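Local coordinates for exopolysaccharide biosynthesis protein (Pantoea stewartii subsp. stewartii DC283, PDB 6TGF) that modifies the glycan of the bacterial biofilm, probably as a hydrolase, and is built on a parallel beta-helix like that of bacteriophage tailspikes, at residues Pro181-Lys187 with Glu203-Gln209. Sequence-based numbering, arbitrary orientation.
Sequences PLFEGAK and EFVGSFQ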
loop_
_atom_site.group_PDB
_atom_site.type_symbol
_atom_site.label_atom_id
_atom_site.label_comp_id
_atom_site.label_asym_id
_atom_site.label_seq_id
_atom_site.Cartn_x
_atom_site.Cartn_y
_atom_site.Cartn_z
ATOM N N PRO B 181 42.361 17.619 -28.763
ATOM C CA PRO B 181 41.633 18.880 -28.912
ATOM C C PRO B 181 42.514 19.978 -29.525
ATOM O O PRO B 181 43.706 19.980 -29.269
ATOM C CB PRO B 181 41.230 19.263 -27.479
ATOM C CG PRO B 181 41.294 17.968 -26.694
ATOM C CD PRO B 181 42.362 17.135 -27.373
ATOM N N LEU B 182 41.913 20.873 -30.316
ATOM C CA LEU B 182 42.603 22.047 -30.920
ATOM C C LEU B 182 43.081 22.981 -29.803
ATOM O O LEU B 182 44.217 23.487 -29.903
ATOM C CB LEU B 182 41.650 22.780 -31.870
ATOM C CG LEU B 182 41.423 22.117 -33.228
ATOM C CD1 LEU B 182 40.399 22.895 -34.039
ATOM C CD2 LEU B 182 42.726 21.991 -34.005
ATOM N N PHE B 183 42.238 23.188 -28.787
ATOM C CA PHE B 183 42.493 24.089 -27.632
ATOM C C PHE B 183 41.653 23.648 -26.427
ATOM O O PHE B 183 40.737 22.816 -26.594
ATOM C CB PHE B 183 42.186 25.537 -28.022
ATOM C CG PHE B 183 40.848 25.735 -28.687
ATOM C CD1 PHE B 183 39.692 25.877 -27.933
ATOM C CD2 PHE B 183 40.740 25.779 -30.068
ATOM C CE1 PHE B 183 38.462 26.057 -28.546
ATOM C CE2 PHE B 183 39.509 25.961 -30.679
ATOM C CZ PHE B 183 38.372 26.098 -29.918
ATOM N N GLU B 184 41.968 24.197 -25.250
ATOM C CA GLU B 184 41.234 23.964 -23.976
ATOM C C GLU B 184 39.807 24.509 -24.121
ATOM O O GLU B 184 39.658 25.733 -24.328
ATOM C CB GLU B 184 41.969 24.634 -22.811
ATOM C CG GLU B 184 41.340 24.375 -21.451
ATOM C CD GLU B 184 41.477 22.953 -20.936
ATOM O OE1 GLU B 184 42.536 22.336 -21.170
ATOM O OE2 GLU B 184 40.523 22.465 -20.300
ATOM N N GLY B 185 38.806 23.627 -24.028
ATOM C CA GLY B 185 37.375 23.978 -24.107
ATOM C C GLY B 185 36.804 23.784 -25.501
ATOM O O GLY B 185 35.624 24.138 -25.700
ATOM N N ALA B 186 37.601 23.255 -26.436
ATOM C CA ALA B 186 37.186 22.930 -27.823
ATOM C C ALA B 186 36.033 21.920 -27.778
ATOM O O ALA B 186 36.178 20.894 -27.086
ATOM C CB ALA B 186 38.358 22.392 -28.606
ATOM N N LYS B 187 34.933 22.212 -28.479
ATOM C CA LYS B 187 33.702 21.376 -28.481
ATOM C C LYS B 187 33.742 20.415 -29.671
ATOM O O LYS B 187 34.172 20.835 -30.768
ATOM C CB LYS B 187 32.447 22.253 -28.518
ATOM C CG LYS B 187 32.211 23.068 -27.254
ATOM C CD LYS B 187 30.885 23.794 -27.226
ATOM C CE LYS B 187 30.955 25.102 -26.466
ATOM N NZ LYS B 187 29.634 25.502 -25.929
ATOM N N GLU B 203 27.739 15.541 -26.844
ATOM C CA GLU B 203 28.631 16.718 -27.002
ATOM C C GLU B 203 29.748 16.628 -25.959
ATOM O O GLU B 203 29.437 16.359 -24.783
ATOM C CB GLU B 203 27.822 18.005 -26.845
ATOM C CG GLU B 203 28.640 19.269 -27.035
ATOM C CD GLU B 203 27.820 20.523 -27.289
ATOM O OE1 GLU B 203 26.713 20.404 -27.859
ATOM O OE2 GLU B 203 28.290 21.619 -26.916
ATOM N N PHE B 204 30.995 16.849 -26.382
ATOM C CA PHE B 204 32.211 16.719 -25.539
ATOM C C PHE B 204 33.045 18.000 -25.634
ATOM O O PHE B 204 33.126 18.598 -26.723
ATOM C CB PHE B 204 33.005 15.478 -25.953
ATOM C CG PHE B 204 32.368 14.179 -25.534
ATOM C CD1 PHE B 204 31.312 13.643 -26.254
ATOM C CD2 PHE B 204 32.812 13.501 -24.410
ATOM C CE1 PHE B 204 30.718 12.454 -25.863
ATOM C CE2 PHE B 204 32.217 12.311 -24.020
ATOM C CZ PHE B 204 31.172 11.791 -24.747
ATOM N N VAL B 205 33.646 18.392 -24.506
ATOM C CA VAL B 205 34.499 19.608 -24.358
ATOM C C VAL B 205 35.915 19.139 -23.997
ATOM O O VAL B 205 36.058 18.385 -23.016
ATOM C CB VAL B 205 33.901 20.594 -23.331
ATOM C CG1 VAL B 205 33.666 19.970 -21.966
ATOM C CG2 VAL B 205 34.736 21.852 -23.193
ATOM N N GLY B 206 36.910 19.535 -24.795
ATOM C CA GLY B 206 38.296 19.032 -24.715
ATOM C C GLY B 206 39.101 19.726 -23.630
ATOM O O GLY B 206 38.762 20.875 -23.280
ATOM N N SER B 207 40.136 19.051 -23.122
ATOM C CA SER B 207 41.072 19.574 -22.093
ATOM C C SER B 207 42.428 18.868 -22.199
ATOM O O SER B 207 42.453 17.692 -22.615
ATOM C CB SER B 207 40.490 19.424 -20.711
ATOM O OG SER B 207 41.335 20.019 -19.738
ATOM N N PHE B 208 43.504 19.575 -21.841
ATOM C CA PHE B 208 44.885 19.040 -21.711
ATOM C C PHE B 208 45.199 18.781 -20.232
ATOM O O PHE B 208 46.274 18.224 -19.943
ATOM C CB PHE B 208 45.893 20.003 -22.342
ATOM C CG PHE B 208 45.588 20.361 -23.774
ATOM C CD1 PHE B 208 45.752 19.430 -24.787
ATOM C CD2 PHE B 208 45.123 21.624 -24.107
ATOM C CE1 PHE B 208 45.464 19.756 -26.104
ATOM C CE2 PHE B 208 44.838 21.950 -25.425
ATOM C CZ PHE B 208 45.009 21.015 -26.421
ATOM N N GLN B 209 44.290 19.175 -19.331
ATOM C CA GLN B 209 44.360 18.872 -17.876
ATOM C C GLN B 209 44.244 17.361 -17.691
ATOM O O GLN B 209 43.465 16.715 -18.389
ATOM C CB GLN B 209 43.251 19.597 -17.110
ATOM C CG GLN B 209 43.381 21.116 -17.125
ATOM C CD GLN B 209 44.638 21.592 -16.439
ATOM O OE1 GLN B 209 45.448 22.314 -17.017
ATOM N NE2 GLN B 209 44.817 21.176 -15.195
#
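Glu184 bends its carboxylate over the end of strand 202-207 and grips it with both oxygens. CG lies anti to the backbone N (chi1 -176°) and the chain then kinks at chi2, which brings the acid to Ser207 and Phe208. Ser207 OG donates to the syn lone pair of Glu184 OE2 at 2.6 Å, while Phe208 N donates to Glu184 OE1 at 3.0 Å, somewhat out of the carboxylate plane; a carboxylate suits the place because its two oxygens accept from two donors at once. The serine hydroxyl also accepts from Gln209 N at 3.1 Å, closing an ST turn where the strand ends; a short side chain that both donates and accepts fits here.

The Phe208 ring, which also packs on Val146, presents its C-H edge to the carbonyls of Pro181 and Leu182, with Pro181 O 3.3 Å from Phe208 CZ. Pro181 CG packs against Gly206 CA at 3.7 Å, an approach possible because Gly206 carries no side chain. In the type II turn of Phe183 to Ala186, Gly206 N donates to Ala186 O at 2.8 Å, and Gly206 O accepts from Gly185 N. Gly185 takes the turn's positive phi, and Val205 CG2 rests against it.

Lys187 and Val205 form an antiparallel non-hydrogen-bonded pair, where strand 187-190 joins strand 202-207; strand 224-228 flanks the latter on its other side, with Phe224 and Trp226 touching Pro181, while Leu182 and Phe183 reach strand 139-143.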